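Local coordinates for cytochrome C-type biogenesis protein ccmF (Thermus thermophilus, PDB 6ZMQ) that binds heme b in the membrane and probably takes part in attaching heme to apocytochrome c during cytochrome c maturation, at residues A240-S245 and G253-D258; V513-L518 and W631-L636. All blocks are in the same frame, centred on the assembly; numbering follows the deposited sequence.

Contact 2 lies within helices predicted to span the membrane; contact 1 lies at the end of one, and their centres are about 15 Å apart. Contact 1 comes first along the chain. It joins the end of helix 224-247 to the loop that leads on to helix 266-284. Contact 2 pairs helix 501-525 with helix 627-644, the last helix modelled, and the strands between 528 and 625 lie between its two halves in sequence. The two contacts touch: Trp243 CA lies 3.7 Å from Trp631 CZ2, and Met242 CE lies 4.1 Å from Met516 CE. This packing brings helix 224-247, from the cytochrome c assembly family region, against two helices of the CcmF C-terminal region.

Contact 1 (A240-S245 and G253-D258); sequences AGMWWS and GYWAWD. With LMT (dodecyl-beta-D-maltoside), chain D.
Ser245 OG lies 3.0 Å from Gly253 O and can donate a hydrogen bond to it, although its proton has another acceptor within reach. The hydroxyl is anti to the serine N (chi1 163°), which carries OG from the helix toward the loop. One turn earlier, Met242 lies against the loop at Tyr254. Tyr254 O accepts a CA-H...O contact from Met242 CA at 3.3 Å, with 150° at the hydrogen. The Met242 chain bends at chi3 and brings its methyl against two rings, obliquely to each. Met242 CE is 3.8 Å from Tyr254 CD1 and 3.6 Å from Trp255 CE3. Its sulfur makes a Met-aromatic contact at the edge of Trp255: SD is 5.2 Å from the centroid of the six-membered ring, 88° off the normal.

The loop sequence GYWAWD belongs to the tryptophan-rich WWD signature of this family, which is thought to take part in heme handling. Here it is folded back on helix 224-247. Trp255 NE1 sits 3.2 Å above the plane of the Trp257 ring, toward its rim. A bound dodecyl maltoside, a detergent, runs along both tryptophans. Its tail atom C4 lies 4.0 Å above one face of Trp255, while its sugar hydroxyl O2' meets the edge of Trp257. Lys238 adds a cation-pi contact to Trp255, and Phe265 meets it edge-to-face. A serine in place of Trp255 would probably cost Lys238 its cation-pi partner, leave the Met242 methyl with Tyr254 alone of its two rings, and open a gap beside the detergent tail. The Tyr254 side chain runs side by side with that of Met242, in the same direction, and its OH is hydrogen-bonded to Ser523 and Gln524. Trp257 NE1 is hydrogen-bonded to Asn406 OD1.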
loop_
_atom_site.group_PDB
_atom_site.type_symbol
_atom_site.label_atom_id
_atom_site.label_comp_id
_atom_site.label_asym_id
_atom_site.label_seq_id
_atom_site.Cartn_x
_atom_site.Cartn_y
_atom_site.Cartn_z
ATOM N N ALA A 240 0.348 1.855 6.964
ATOM C CA ALA A 240 1.625 1.615 7.626
ATOM C C ALA A 240 2.672 2.657 7.240
ATOM O O ALA A 240 3.452 3.096 8.093
ATOM C CB ALA A 240 2.111 0.204 7.293
ATOM N N GLY A 241 2.692 3.070 5.965
ATOM C CA GLY A 241 3.568 4.155 5.542
ATOM C C GLY A 241 3.218 5.486 6.175
ATOM O O GLY A 241 4.111 6.267 6.525
ATOM N N MET A 242 1.913 5.746 6.354
ATOM C CA MET A 242 1.445 6.906 7.115
ATOM C C MET A 242 1.951 6.911 8.557
ATOM O O MET A 242 2.499 7.927 9.024
ATOM C CB MET A 242 -0.083 6.938 7.126
ATOM C CG MET A 242 -0.772 7.790 6.083
ATOM S SD MET A 242 -2.526 7.384 6.150
ATOM C CE MET A 242 -3.266 9.007 6.133
ATOM N N TRP A 243 1.785 5.774 9.259
ATOM C CA TRP A 243 2.206 5.654 10.658
ATOM C C TRP A 243 3.712 5.803 10.796
ATOM O O TRP A 243 4.201 6.438 11.742
ATOM C CB TRP A 243 1.767 4.302 11.242
ATOM C CG TRP A 243 2.415 3.993 12.589
ATOM C CD1 TRP A 243 1.971 4.398 13.814
ATOM C CD2 TRP A 243 3.621 3.244 12.831
ATOM N NE1 TRP A 243 2.820 3.952 14.800
ATOM C CE2 TRP A 243 3.841 3.246 14.222
ATOM C CE3 TRP A 243 4.542 2.590 12.006
ATOM C CZ2 TRP A 243 4.935 2.604 14.810
ATOM C CZ3 TRP A 243 5.630 1.953 12.593
ATOM C CH2 TRP A 243 5.816 1.965 13.980
ATOM N N TRP A 244 4.451 5.223 9.855
ATOM C CA TRP A 244 5.903 5.235 9.925
ATOM C C TRP A 244 6.456 6.624 9.627
ATOM O O TRP A 244 7.385 7.082 10.306
ATOM C CB TRP A 244 6.424 4.166 8.964
ATOM C CG TRP A 244 7.885 4.109 8.721
ATOM C CD1 TRP A 244 8.896 4.447 9.575
ATOM C CD2 TRP A 244 8.509 3.649 7.532
ATOM N NE1 TRP A 244 10.107 4.255 8.978
ATOM C CE2 TRP A 244 9.898 3.758 7.720
ATOM C CE3 TRP A 244 8.026 3.162 6.316
ATOM C CZ2 TRP A 244 10.804 3.398 6.740
ATOM C CZ3 TRP A 244 8.923 2.785 5.359
ATOM C CH2 TRP A 244 10.296 2.931 5.559
ATOM N N SER A 245 5.864 7.318 8.651
ATOM C CA SER A 245 6.278 8.678 8.327
ATOM C C SER A 245 5.943 9.649 9.455
ATOM O O SER A 245 6.665 10.630 9.675
ATOM C CB SER A 245 5.623 9.115 7.013
ATOM O OG SER A 245 5.670 10.518 6.847
ATOM N N GLY A 253 4.363 14.450 10.212
ATOM C CA GLY A 253 3.224 14.400 9.321
ATOM C C GLY A 253 3.012 12.997 8.812
ATOM O O GLY A 253 3.980 12.254 8.637
ATOM N N TYR A 254 1.765 12.622 8.543
ATOM C CA TYR A 254 1.469 11.272 8.097
ATOM C C TYR A 254 1.492 11.149 6.583
ATOM O O TYR A 254 1.657 10.041 6.066
ATOM C CB TYR A 254 0.105 10.819 8.643
ATOM C CG TYR A 254 -1.018 11.851 8.590
ATOM C CD1 TYR A 254 -1.665 12.158 7.390
ATOM C CD2 TYR A 254 -1.428 12.515 9.740
ATOM C CE1 TYR A 254 -2.690 13.095 7.343
ATOM C CE2 TYR A 254 -2.453 13.448 9.706
ATOM C CZ TYR A 254 -3.076 13.736 8.506
ATOM O OH TYR A 254 -4.085 14.670 8.475
ATOM N N TRP A 255 1.419 12.262 5.859
ATOM C CA TRP A 255 1.213 12.215 4.422
ATOM C C TRP A 255 2.186 13.156 3.740
ATOM O O TRP A 255 2.419 14.270 4.211
ATOM C CB TRP A 255 -0.213 12.615 4.046
ATOM C CG TRP A 255 -0.602 12.178 2.674
ATOM C CD1 TRP A 255 -0.444 12.870 1.507
ATOM C CD2 TRP A 255 -1.223 10.944 2.326
ATOM N NE1 TRP A 255 -0.922 12.136 0.457
ATOM C CE2 TRP A 255 -1.410 10.949 0.934
ATOM C CE3 TRP A 255 -1.635 9.831 3.059
ATOM C CZ2 TRP A 255 -1.992 9.887 0.264
ATOM C CZ3 TRP A 255 -2.214 8.783 2.395
ATOM C CH2 TRP A 255 -2.386 8.813 1.013
ATOM N N ALA A 256 2.748 12.705 2.628
ATOM C CA ALA A 256 3.575 13.543 1.778
ATOM C C ALA A 256 2.994 13.530 0.374
ATOM O O ALA A 256 2.553 12.485 -0.114
ATOM C CB ALA A 256 5.024 13.063 1.767
ATOM N N TRP A 257 2.979 14.696 -0.266
ATOM C CA TRP A 257 2.445 14.837 -1.612
ATOM C C TRP A 257 3.545 14.890 -2.669
ATOM O O TRP A 257 3.282 15.302 -3.806
ATOM C CB TRP A 257 1.570 16.086 -1.702
ATOM C CG TRP A 257 0.190 15.977 -1.093
ATOM C CD1 TRP A 257 -0.319 16.765 -0.104
ATOM C CD2 TRP A 257 -0.865 15.069 -1.463
ATOM N NE1 TRP A 257 -1.614 16.398 0.180
ATOM C CE2 TRP A 257 -1.973 15.360 -0.636
ATOM C CE3 TRP A 257 -0.979 14.038 -2.402
ATOM C CZ2 TRP A 257 -3.177 14.660 -0.725
ATOM C CZ3 TRP A 257 -2.178 13.340 -2.484
ATOM C CH2 TRP A 257 -3.258 13.656 -1.651
ATOM N N ASP A 258 4.759 14.469 -2.321
ATOM C CA ASP A 258 5.889 14.464 -3.241
ATOM C C ASP A 258 5.680 13.326 -4.252
ATOM O O ASP A 258 4.896 12.413 -3.978
ATOM C CB ASP A 258 7.190 14.412 -2.409
ATOM C CG ASP A 258 7.380 13.123 -1.602
ATOM O OD1 ASP A 258 7.439 12.009 -2.162
ATOM O OD2 ASP A 258 7.533 13.243 -0.372
HETATM C C1B LMT D . 3.332 20.284 6.350
HETATM C C2B LMT D . 3.138 21.759 5.873
HETATM C C3B LMT D . 4.018 22.809 6.629
HETATM C C4B LMT D . 4.827 22.246 7.830
HETATM C C5B LMT D . 5.523 20.977 7.308
HETATM C C6B LMT D . 6.488 20.447 8.360
HETATM O O1B LMT D . 2.978 19.392 5.316
HETATM O O2B LMT D . 3.409 21.785 4.530
HETATM O O3B LMT D . 3.278 23.903 6.978
HETATM O "O4'" LMT D . 5.770 23.155 8.257
HETATM O O5B LMT D . 4.624 19.949 6.857
HETATM O O6B LMT D . 7.453 21.384 8.622
HETATM C "C1'" LMT D . -0.370 16.978 4.209
HETATM C "C2'" LMT D . -0.397 18.482 3.784
HETATM C "C3'" LMT D . 1.027 19.114 3.912
HETATM C "C4'" LMT D . 1.665 18.849 5.294
HETATM C "C5'" LMT D . 1.714 17.300 5.353
HETATM C "C6'" LMT D . 2.526 16.701 6.468
HETATM O "O1'" LMT D . -1.644 16.543 4.496
HETATM O "O2'" LMT D . -0.782 18.580 2.474
HETATM O "O3'" LMT D . 0.985 20.449 3.654
HETATM O "O5'" LMT D . 0.389 16.795 5.418
HETATM O "O6'" LMT D . 1.813 16.943 7.610
HETATM C C1 LMT D . -2.332 15.845 3.469
HETATM C C2 LMT D . -3.192 14.828 4.171
HETATM C C3 LMT D . -4.553 14.556 3.598
HETATM C C4 LMT D . -4.450 13.492 2.530
HETATM C C5 LMT D . -5.816 13.195 1.986
HETATM C C6 LMT D . -6.033 11.756 1.618
HETATM C C7 LMT D . -5.655 10.843 2.751
HETATM C C8 LMT D . -6.628 9.719 2.826
HETATM C C9 LMT D . -5.967 8.383 2.914
HETATM C C10 LMT D . -7.038 7.333 2.929
HETATM C C11 LMT D . -6.427 5.987 3.126
HETATM C C12 LMT D . -7.322 5.096 3.913
#

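Contact 2 (V513-L518 and W631-L636); sequences VALMGL and WVAGGL. With HEM (protoporphyrin IX containing Fe), chain B.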
loop_
_atom_site.group_PDB
_atom_site.type_symbol
_atom_site.label_atom_id
_atom_site.label_comp_id
_atom_site.label_asym_id
_atom_site.label_seq_id
_atom_site.Cartn_x
_atom_site.Cartn_y
_atom_site.Cartn_z
ATOM N N VAL A 513 -13.083 3.801 7.826
ATOM C CA VAL A 513 -12.709 4.969 6.991
ATOM C C VAL A 513 -13.393 6.213 7.522
ATOM O O VAL A 513 -12.789 7.234 7.413
ATOM C CB VAL A 513 -13.000 4.831 5.497
ATOM C CG1 VAL A 513 -13.344 6.166 4.891
ATOM C CG2 VAL A 513 -11.801 4.285 4.792
ATOM N N ALA A 514 -14.645 6.123 7.949
ATOM C CA ALA A 514 -15.415 7.278 8.452
ATOM C C ALA A 514 -14.655 8.028 9.541
ATOM O O ALA A 514 -14.684 9.256 9.533
ATOM C CB ALA A 514 -16.711 6.761 8.976
ATOM N N LEU A 515 -14.080 7.280 10.483
ATOM C CA LEU A 515 -13.273 7.739 11.595
ATOM C C LEU A 515 -11.967 8.371 11.126
ATOM O O LEU A 515 -11.540 9.383 11.700
ATOM C CB LEU A 515 -12.990 6.534 12.500
ATOM C CG LEU A 515 -12.366 6.531 13.902
ATOM C CD1 LEU A 515 -12.780 7.725 14.752
ATOM C CD2 LEU A 515 -12.701 5.212 14.593
ATOM N N MET A 516 -11.394 7.871 10.023
ATOM C CA MET A 516 -10.202 8.507 9.459
ATOM C C MET A 516 -10.504 9.818 8.742
ATOM O O MET A 516 -9.652 10.703 8.733
ATOM C CB MET A 516 -9.462 7.576 8.501
ATOM C CG MET A 516 -8.476 6.631 9.175
ATOM S SD MET A 516 -7.178 5.943 8.114
ATOM C CE MET A 516 -6.892 7.262 6.933
ATOM N N GLY A 517 -11.669 9.948 8.101
ATOM C CA GLY A 517 -12.044 11.227 7.507
ATOM C C GLY A 517 -12.181 12.330 8.540
ATOM O O GLY A 517 -11.654 13.442 8.345
ATOM N N LEU A 518 -12.836 12.011 9.678
ATOM C CA LEU A 518 -12.863 12.939 10.819
ATOM C C LEU A 518 -11.462 13.256 11.335
ATOM O O LEU A 518 -11.137 14.428 11.560
ATOM C CB LEU A 518 -13.739 12.398 11.962
ATOM C CG LEU A 518 -13.941 13.257 13.240
ATOM C CD1 LEU A 518 -15.319 13.080 13.811
ATOM C CD2 LEU A 518 -12.956 12.959 14.404
ATOM N N TRP A 631 -5.221 5.859 13.904
ATOM C CA TRP A 631 -4.609 4.531 13.900
ATOM C C TRP A 631 -5.491 3.484 14.561
ATOM O O TRP A 631 -5.357 2.291 14.263
ATOM C CB TRP A 631 -3.241 4.587 14.550
ATOM C CG TRP A 631 -2.366 5.366 13.680
ATOM C CD1 TRP A 631 -2.449 5.468 12.320
ATOM C CD2 TRP A 631 -1.346 6.261 14.087
ATOM N NE1 TRP A 631 -1.497 6.339 11.849
ATOM C CE2 TRP A 631 -0.807 6.840 12.919
ATOM C CE3 TRP A 631 -0.809 6.609 15.323
ATOM C CZ2 TRP A 631 0.232 7.743 12.959
ATOM C CZ3 TRP A 631 0.220 7.501 15.352
ATOM C CH2 TRP A 631 0.733 8.054 14.185
ATOM N N VAL A 632 -6.380 3.888 15.476
ATOM C CA VAL A 632 -7.351 2.902 15.961
ATOM C C VAL A 632 -8.344 2.580 14.843
ATOM O O VAL A 632 -8.818 1.444 14.738
ATOM C CB VAL A 632 -8.041 3.343 17.280
ATOM C CG1 VAL A 632 -9.001 4.519 17.125
ATOM C CG2 VAL A 632 -8.718 2.166 17.953
ATOM N N ALA A 633 -8.579 3.534 13.929
ATOM C CA ALA A 633 -9.342 3.262 12.719
ATOM C C ALA A 633 -8.575 2.353 11.764
ATOM O O ALA A 633 -9.172 1.502 11.097
ATOM C CB ALA A 633 -9.696 4.576 12.034
ATOM N N GLY A 634 -7.259 2.555 11.643
ATOM C CA GLY A 634 -6.436 1.618 10.873
ATOM C C GLY A 634 -6.474 0.196 11.408
ATOM O O GLY A 634 -6.573 -0.775 10.644
ATOM N N GLY A 635 -6.395 0.063 12.736
ATOM C CA GLY A 635 -6.635 -1.220 13.384
ATOM C C GLY A 635 -8.025 -1.784 13.134
ATOM O O GLY A 635 -8.192 -3.000 13.001
ATOM N N LEU A 636 -9.043 -0.912 13.082
ATOM C CA LEU A 636 -10.404 -1.379 12.817
ATOM C C LEU A 636 -10.546 -1.885 11.382
ATOM O O LEU A 636 -11.242 -2.877 11.134
ATOM C CB LEU A 636 -11.409 -0.264 13.107
ATOM C CG LEU A 636 -11.779 -0.078 14.587
ATOM C CD1 LEU A 636 -12.510 1.243 14.803
ATOM C CD2 LEU A 636 -12.621 -1.233 15.112
HETATM C CHA HEM B . -17.788 -3.438 0.454
HETATM C CHB HEM B . -20.177 0.640 -0.837
HETATM C CHC HEM B . -16.051 3.236 -0.216
HETATM C CHD HEM B . -13.900 -0.788 1.506
HETATM C C1A HEM B . -18.752 -2.527 0.050
HETATM C C2A HEM B . -20.077 -2.906 -0.299
HETATM C C3A HEM B . -20.747 -1.775 -0.662
HETATM C C4A HEM B . -19.864 -0.685 -0.552
HETATM C CMA HEM B . -22.179 -1.685 -1.108
HETATM C CAA HEM B . -20.661 -4.309 -0.272
HETATM C CBA HEM B . -21.046 -4.742 1.155
HETATM C CGA HEM B . -22.143 -3.872 1.717
HETATM O O1A HEM B . -21.931 -3.194 2.748
HETATM O O2A HEM B . -23.259 -3.833 1.150
HETATM C C1B HEM B . -19.219 1.674 -0.790
HETATM C C2B HEM B . -19.465 2.980 -1.275
HETATM C C3B HEM B . -18.330 3.713 -1.112
HETATM C C4B HEM B . -17.339 2.811 -0.527
HETATM C CMB HEM B . -20.748 3.485 -1.855
HETATM C CAB HEM B . -18.098 5.118 -1.466
HETATM C CBB HEM B . -17.426 5.320 -2.780
HETATM C C1C HEM B . -15.147 2.384 0.379
HETATM C C2C HEM B . -13.945 2.773 0.970
HETATM C C3C HEM B . -13.363 1.624 1.447
HETATM C C4C HEM B . -14.205 0.524 1.161
HETATM C CMC HEM B . -13.357 4.157 1.077
HETATM C CAC HEM B . -12.083 1.560 2.129
HETATM C CBC HEM B . -12.041 1.509 3.609
HETATM C C1D HEM B . -14.744 -1.894 1.317
HETATM C C2D HEM B . -14.377 -3.291 1.573
HETATM C C3D HEM B . -15.460 -4.048 1.282
HETATM C C4D HEM B . -16.501 -3.085 0.854
HETATM C CMD HEM B . -13.045 -3.788 2.062
HETATM C CAD HEM B . -15.582 -5.560 1.382
HETATM C CBD HEM B . -15.528 -6.158 -0.029
HETATM C CGD HEM B . -15.499 -7.668 -0.073
HETATM O O1D HEM B . -16.514 -8.326 -0.399
HETATM O O2D HEM B . -14.445 -8.272 0.196
HETATM N NA HEM B . -18.650 -1.162 -0.134
HETATM N NB HEM B . -17.937 1.620 -0.373
HETATM N NC HEM B . -15.307 1.033 0.531
HETATM N ND HEM B . -15.996 -1.849 0.907
HETATM FE FE HEM B . -17.015 -0.090 0.384
#
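Ala633 CB packs against the bases of two neighbouring side chains, 3.7 Å from Met516 CG and 3.8 Å from Leu515 CG. This is an antiparallel pair of helices, both predicted to span the membrane. The segment axes are 164° apart in direction and approach to 8.4 Å. Ala633 and Leu515 stand opposite each other, their CA atoms 6.1 Å apart, and the single methyl of the alanine fits that spacing.

Leu515 reaches across in an extended way, with CG anti to the backbone N (chi1 -170°). One branch goes on past the alanine, and Leu515 CD2 lies 4.0 Å from Leu636 CD1. The two leucine side chains cross at about a right angle. Leu636 lies one turn after Ala633, so the apolar seam continues along the helix. The contact is wholly apolar, made by aliphatic carbons.

Met516 leaves the helix beside Leu515. Only its CG meets the methyl of Ala633. Beyond that the chain bends at chi3, and the side chain also packs on Met630 and Met637 of the last helix and on a bound detergent. Met516 also packs on Met242 of helix 224-247.

The other side of helix 501-525 serves the heme. Val513 points away from helix 627-644, and Leu417 and Met420 of helix 402-422 pack against it. It belongs to the heme pocket and lies about one turn after His510, an axial ligand of the heme iron. Val513 CG2 lies against a heme vinyl group, 3.8 Å from its carbon CAC.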